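Local coordinates for KLLA0E08119p (Kluyveromyces lactis, PDB 3VA7), which probably carboxylates urea to urea-1-carboxylate with biotin as carrier, being the urea carboxylase part of an enzyme that also hydrolyses this product, at residues G507-R515 with E766-T774. Residues are numbered along the deposited sequence; the frame is centred on the assembly and turned at random.
Sequences GPMDSYSFR and ELWKVGQLT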
ATOM      1  N   GLY A 507      -3.903 -13.520  -0.945  1.00 24.97           N
ATOM      2  CA  GLY A 507      -3.498 -14.739  -1.585  1.00 26.42           C
ATOM      3  C   GLY A 507      -4.443 -15.078  -2.715  1.00 27.58           C
ATOM      4  O   GLY A 507      -5.362 -14.288  -3.018  1.00 28.07           O
ATOM      5  N   PRO A 508      -4.252 -16.256  -3.328  1.00 27.97           N
ATOM      6  CA  PRO A 508      -5.046 -16.642  -4.496  1.00 28.36           C
ATOM      7  C   PRO A 508      -6.461 -16.949  -4.097  1.00 29.93           C
ATOM      8  O   PRO A 508      -6.760 -17.581  -3.057  1.00 29.58           O
ATOM      9  CB  PRO A 508      -4.423 -17.948  -4.950  1.00 28.51           C
ATOM     10  CG  PRO A 508      -3.828 -18.531  -3.663  1.00 28.74           C
ATOM     11  CD  PRO A 508      -3.399 -17.349  -2.823  1.00 28.03           C
ATOM     12  N   MET A 509      -7.334 -16.525  -4.974  1.00 31.15           N
ATOM     13  CA  MET A 509      -8.742 -16.763  -4.864  1.00 31.32           C
ATOM     14  C   MET A 509      -9.139 -18.229  -5.118  1.00 31.12           C
ATOM     15  O   MET A 509     -10.190 -18.672  -4.648  1.00 31.13           O
ATOM     16  CB  MET A 509      -9.342 -15.859  -5.918  1.00 31.96           C
ATOM     17  CG  MET A 509     -10.748 -15.626  -5.772  1.00 32.99           C
ATOM     18  SD  MET A 509     -11.052 -14.406  -4.529  1.00 35.56           S
ATOM     19  CE  MET A 509     -12.737 -14.021  -5.118  1.00 30.26           C
ATOM     20  N   ASP A 510      -8.345 -18.949  -5.930  1.00 30.76           N
ATOM     21  CA  ASP A 510      -8.529 -20.385  -6.146  1.00 29.84           C
ATOM     22  C   ASP A 510      -7.208 -20.937  -5.700  1.00 29.92           C
ATOM     23  O   ASP A 510      -6.222 -20.919  -6.457  1.00 30.17           O
ATOM     24  CB  ASP A 510      -8.857 -20.721  -7.629  1.00 29.21           C
ATOM     25  CG  ASP A 510      -8.415 -22.181  -8.086  1.00 30.16           C
ATOM     26  OD1 ASP A 510      -8.487 -22.503  -9.319  1.00 29.24           O
ATOM     27  OD2 ASP A 510      -7.988 -23.009  -7.246  1.00 28.03           O
ATOM     28  N   SER A 511      -7.173 -21.425  -4.467  1.00 29.45           N
ATOM     29  CA  SER A 511      -5.887 -21.810  -3.908  1.00 29.48           C
ATOM     30  C   SER A 511      -5.326 -23.095  -4.433  1.00 30.22           C
ATOM     31  O   SER A 511      -4.091 -23.258  -4.399  1.00 31.99           O
ATOM     32  CB  SER A 511      -5.829 -21.772  -2.374  1.00 29.81           C
ATOM     33  OG  SER A 511      -6.383 -22.889  -1.737  1.00 24.51           O
ATOM     34  N   TYR A 512      -6.174 -23.981  -4.951  1.00 30.03           N
ATOM     35  CA  TYR A 512      -5.682 -25.290  -5.487  1.00 30.45           C
ATOM     36  C   TYR A 512      -4.812 -25.176  -6.768  1.00 30.24           C
ATOM     37  O   TYR A 512      -3.640 -25.637  -6.804  1.00 30.83           O
ATOM     38  CB  TYR A 512      -6.826 -26.334  -5.629  1.00 30.70           C
ATOM     39  CG  TYR A 512      -6.305 -27.737  -5.796  1.00 32.47           C
ATOM     40  CD1 TYR A 512      -5.478 -28.311  -4.834  1.00 32.89           C
ATOM     41  CD2 TYR A 512      -6.572 -28.468  -6.946  1.00 33.87           C
ATOM     42  CE1 TYR A 512      -4.959 -29.570  -5.003  1.00 34.29           C
ATOM     43  CE2 TYR A 512      -6.037 -29.736  -7.131  1.00 34.67           C
ATOM     44  CZ  TYR A 512      -5.239 -30.279  -6.161  1.00 34.87           C
ATOM     45  OH  TYR A 512      -4.710 -31.529  -6.337  1.00 35.25           O
ATOM     46  N   SER A 513      -5.369 -24.544  -7.792  1.00 29.34           N
ATOM     47  CA  SER A 513      -4.630 -24.248  -9.003  1.00 28.90           C
ATOM     48  C   SER A 513      -3.354 -23.495  -8.691  1.00 29.40           C
ATOM     49  O   SER A 513      -2.299 -23.733  -9.330  1.00 29.46           O
ATOM     50  CB  SER A 513      -5.472 -23.413  -9.967  1.00 29.49           C
ATOM     51  OG  SER A 513      -6.798 -23.912 -10.216  1.00 28.83           O
ATOM     52  N   PHE A 514      -3.423 -22.581  -7.709  1.00 29.78           N
ATOM     53  CA  PHE A 514      -2.270 -21.740  -7.404  1.00 29.22           C
ATOM     54  C   PHE A 514      -1.140 -22.667  -6.967  1.00 30.51           C
ATOM     55  O   PHE A 514       0.008 -22.525  -7.398  1.00 30.61           O
ATOM     56  CB  PHE A 514      -2.593 -20.717  -6.313  1.00 28.72           C
ATOM     57  CG  PHE A 514      -1.382 -19.914  -5.848  1.00 26.59           C
ATOM     58  CD1 PHE A 514      -1.112 -18.665  -6.383  1.00 23.60           C
ATOM     59  CD2 PHE A 514      -0.518 -20.422  -4.854  1.00 25.42           C
ATOM     60  CE1 PHE A 514       0.034 -17.938  -5.954  1.00 24.01           C
ATOM     61  CE2 PHE A 514       0.642 -19.711  -4.410  1.00 24.09           C
ATOM     62  CZ  PHE A 514       0.910 -18.448  -4.962  1.00 20.67           C
ATOM     63  N   ARG A 515      -1.475 -23.623  -6.099  1.00 31.54           N
ATOM     64  CA  ARG A 515      -0.457 -24.479  -5.510  1.00 32.49           C
ATOM     65  C   ARG A 515      -0.016 -25.538  -6.498  1.00 32.61           C
ATOM     66  O   ARG A 515       1.133 -25.938  -6.509  1.00 31.86           O
ATOM     67  CB  ARG A 515      -0.961 -25.127  -4.239  1.00 33.61           C
ATOM     68  CG  ARG A 515      -1.419 -24.131  -3.195  1.00 33.28           C
ATOM     69  CD  ARG A 515      -1.238 -24.693  -1.851  1.00 30.20           C
ATOM     70  NE  ARG A 515      -2.329 -25.538  -1.429  1.00 32.00           N
ATOM     71  CZ  ARG A 515      -2.190 -26.560  -0.562  1.00 32.70           C
ATOM     72  NH1 ARG A 515      -0.988 -26.887  -0.044  1.00 27.00           N
ATOM     73  NH2 ARG A 515      -3.254 -27.283  -0.246  1.00 27.04           N
ATOM     74  N   GLU A 766     -13.514 -26.162  -0.688  1.00 30.36           N
ATOM     75  CA  GLU A 766     -14.439 -25.802  -1.751  1.00 31.87           C
ATOM     76  C   GLU A 766     -14.323 -24.339  -2.257  1.00 31.98           C
ATOM     77  O   GLU A 766     -14.830 -24.010  -3.337  1.00 31.99           O
ATOM     78  CB  GLU A 766     -15.879 -26.146  -1.368  1.00 31.77           C
ATOM     79  CG  GLU A 766     -16.053 -27.615  -1.153  1.00 33.65           C
ATOM     80  CD  GLU A 766     -16.433 -28.305  -2.434  1.00 34.41           C
ATOM     81  OE1 GLU A 766     -17.549 -28.011  -2.909  1.00 38.64           O
ATOM     82  OE2 GLU A 766     -15.635 -29.097  -2.966  1.00 29.81           O
ATOM     83  N   LEU A 767     -13.648 -23.483  -1.492  1.00 31.89           N
ATOM     84  CA  LEU A 767     -13.490 -22.059  -1.863  1.00 31.90           C
ATOM     85  C   LEU A 767     -12.879 -21.841  -3.249  1.00 31.60           C
ATOM     86  O   LEU A 767     -13.236 -20.879  -3.901  1.00 31.44           O
ATOM     87  CB  LEU A 767     -12.697 -21.286  -0.793  1.00 31.75           C
ATOM     88  CG  LEU A 767     -13.645 -20.548   0.142  1.00 33.42           C
ATOM     89  CD1 LEU A 767     -12.883 -19.848   1.271  1.00 34.72           C
ATOM     90  CD2 LEU A 767     -14.429 -19.522  -0.662  1.00 36.19           C
ATOM     91  N   TRP A 768     -11.974 -22.727  -3.692  1.00 31.09           N
ATOM     92  CA  TRP A 768     -11.387 -22.615  -5.016  1.00 32.16           C
ATOM     93  C   TRP A 768     -12.421 -22.546  -6.107  1.00 31.54           C
ATOM     94  O   TRP A 768     -12.185 -21.923  -7.096  1.00 31.73           O
ATOM     95  CB  TRP A 768     -10.448 -23.765  -5.331  1.00 33.56           C
ATOM     96  CG  TRP A 768     -11.145 -25.017  -5.893  1.00 38.61           C
ATOM     97  CD1 TRP A 768     -11.602 -26.094  -5.176  1.00 41.34           C
ATOM     98  CD2 TRP A 768     -11.447 -25.297  -7.275  1.00 40.68           C
ATOM     99  NE1 TRP A 768     -12.179 -27.027  -6.027  1.00 42.12           N
ATOM    100  CE2 TRP A 768     -12.091 -26.571  -7.315  1.00 42.35           C
ATOM    101  CE3 TRP A 768     -11.241 -24.602  -8.477  1.00 39.34           C
ATOM    102  CZ2 TRP A 768     -12.516 -27.170  -8.520  1.00 40.55           C
ATOM    103  CZ3 TRP A 768     -11.681 -25.179  -9.666  1.00 39.41           C
ATOM    104  CH2 TRP A 768     -12.315 -26.463  -9.674  1.00 40.21           C
ATOM    105  N   LYS A 769     -13.558 -23.198  -5.927  1.00 32.10           N
ATOM    106  CA  LYS A 769     -14.630 -23.126  -6.901  1.00 32.52           C
ATOM    107  C   LYS A 769     -15.091 -21.701  -7.030  1.00 32.80           C
ATOM    108  O   LYS A 769     -15.286 -21.199  -8.168  1.00 32.71           O
ATOM    109  CB  LYS A 769     -15.816 -24.040  -6.545  1.00 32.23           C
ATOM    110  CG  LYS A 769     -15.593 -25.513  -6.917  1.00 33.22           C
ATOM    111  CD  LYS A 769     -16.675 -26.415  -6.311  1.00 33.05           C
ATOM    112  CE  LYS A 769     -16.268 -27.831  -6.527  1.00 37.42           C
ATOM    113  NZ  LYS A 769     -16.942 -28.784  -5.606  1.00 40.59           N
ATOM    114  N   VAL A 770     -15.252 -21.047  -5.873  1.00 32.82           N
ATOM    115  CA  VAL A 770     -15.745 -19.674  -5.822  1.00 32.46           C
ATOM    116  C   VAL A 770     -14.765 -18.749  -6.544  1.00 32.57           C
ATOM    117  O   VAL A 770     -15.179 -17.819  -7.230  1.00 33.67           O
ATOM    118  CB  VAL A 770     -16.050 -19.239  -4.371  1.00 32.55           C
ATOM    119  CG1 VAL A 770     -16.619 -17.821  -4.313  1.00 31.23           C
ATOM    120  CG2 VAL A 770     -17.051 -20.207  -3.779  1.00 30.74           C
ATOM    121  N   GLY A 771     -13.484 -19.053  -6.472  1.00 32.31           N
ATOM    122  CA  GLY A 771     -12.501 -18.350  -7.324  1.00 32.88           C
ATOM    123  C   GLY A 771     -12.564 -18.574  -8.849  1.00 31.89           C
ATOM    124  O   GLY A 771     -11.730 -18.055  -9.600  1.00 31.86           O
ATOM    125  N   GLN A 772     -13.530 -19.344  -9.316  1.00 30.78           N
ATOM    126  CA  GLN A 772     -13.600 -19.623 -10.743  1.00 30.78           C
ATOM    127  C   GLN A 772     -14.963 -19.251 -11.295  1.00 30.79           C
ATOM    128  O   GLN A 772     -15.217 -19.369 -12.512  1.00 31.67           O
ATOM    129  CB  GLN A 772     -13.217 -21.097 -11.051  1.00 30.45           C
ATOM    130  CG  GLN A 772     -11.728 -21.450 -10.828  1.00 27.42           C
ATOM    131  CD  GLN A 772     -10.803 -20.654 -11.726  1.00 26.65           C
ATOM    132  OE1 GLN A 772     -11.279 -19.978 -12.621  1.00 29.85           O
ATOM    133  NE2 GLN A 772      -9.471 -20.722 -11.497  1.00 23.61           N
ATOM    134  N   LEU A 773     -15.833 -18.785 -10.395  1.00 30.57           N
ATOM    135  CA  LEU A 773     -17.120 -18.238 -10.784  1.00 31.25           C
ATOM    136  C   LEU A 773     -16.980 -16.956 -11.671  1.00 31.44           C
ATOM    137  O   LEU A 773     -16.012 -16.217 -11.551  1.00 30.27           O
ATOM    138  CB  LEU A 773     -17.981 -17.996  -9.547  1.00 31.46           C
ATOM    139  CG  LEU A 773     -18.339 -19.159  -8.592  1.00 31.80           C
ATOM    140  CD1 LEU A 773     -19.264 -18.657  -7.450  1.00 28.57           C
ATOM    141  CD2 LEU A 773     -18.972 -20.342  -9.336  1.00 24.68           C
ATOM    142  N   THR A 774     -17.885 -16.786 -12.636  1.00 31.50           N
ATOM    143  CA  THR A 774     -17.895 -15.608 -13.517  1.00 31.60           C
ATOM    144  C   THR A 774     -19.346 -15.220 -13.498  1.00 31.87           C
ATOM    145  O   THR A 774     -20.186 -16.072 -13.213  1.00 30.69           O
ATOM    146  CB  THR A 774     -17.439 -15.894 -14.992  1.00 31.26           C
ATOM    147  OG1 THR A 774     -18.148 -17.018 -15.509  1.00 32.80           O
ATOM    148  CG2 THR A 774     -15.935 -16.185 -15.100  1.00 32.60           C
TER
HETATM  149  O   HOH W   1     -12.302 -18.132  -3.516  1.00 19.27           O
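The carboxylate of D510 lies alongside W768 and receives the amide of Q772. Q772 NE2 donates to D510 OD1 over 3.0 Å, almost dead straight at 177°, within the amide's own plane and onto the oxygen's anti lone pair; carboxylate and amide planes stand 84° apart. D510 OD2 sits 3.2 Å from W768 CB, and D510 OD1 comes obliquely to within 3.6 Å of W768 CE3. K769 CG covers one face of the indole near its rim. Where the backbones pass, G771 CA brings a C-H to M509 O, 3.6 Å away. A water lies between M509 O and L767 O, its link to M509 O doubtful.

D510 is the N-cap residue of helix 511-520, and CG turned anti to its own nitrogen (chi1 153°) lets D510 OD2 take S513 N over 3.1 Å, from above the carboxylate plane, while OD1 faces Q772. The Q772 amide is fixed further by R587 O and C586 N, while Y589 OH bonds D510 N. An alanine at D510 would probably leave S513 N uncapped and cost Q772 its bond to the start of this helix, though R587 and C586 would still hold its amide. The contact thus pairs a classic Asp N-cap with a short helical turn, joining distant parts of carboxyltransferase subdomains A and B, with the M509 side chain about 9 Å from the bound biotin group.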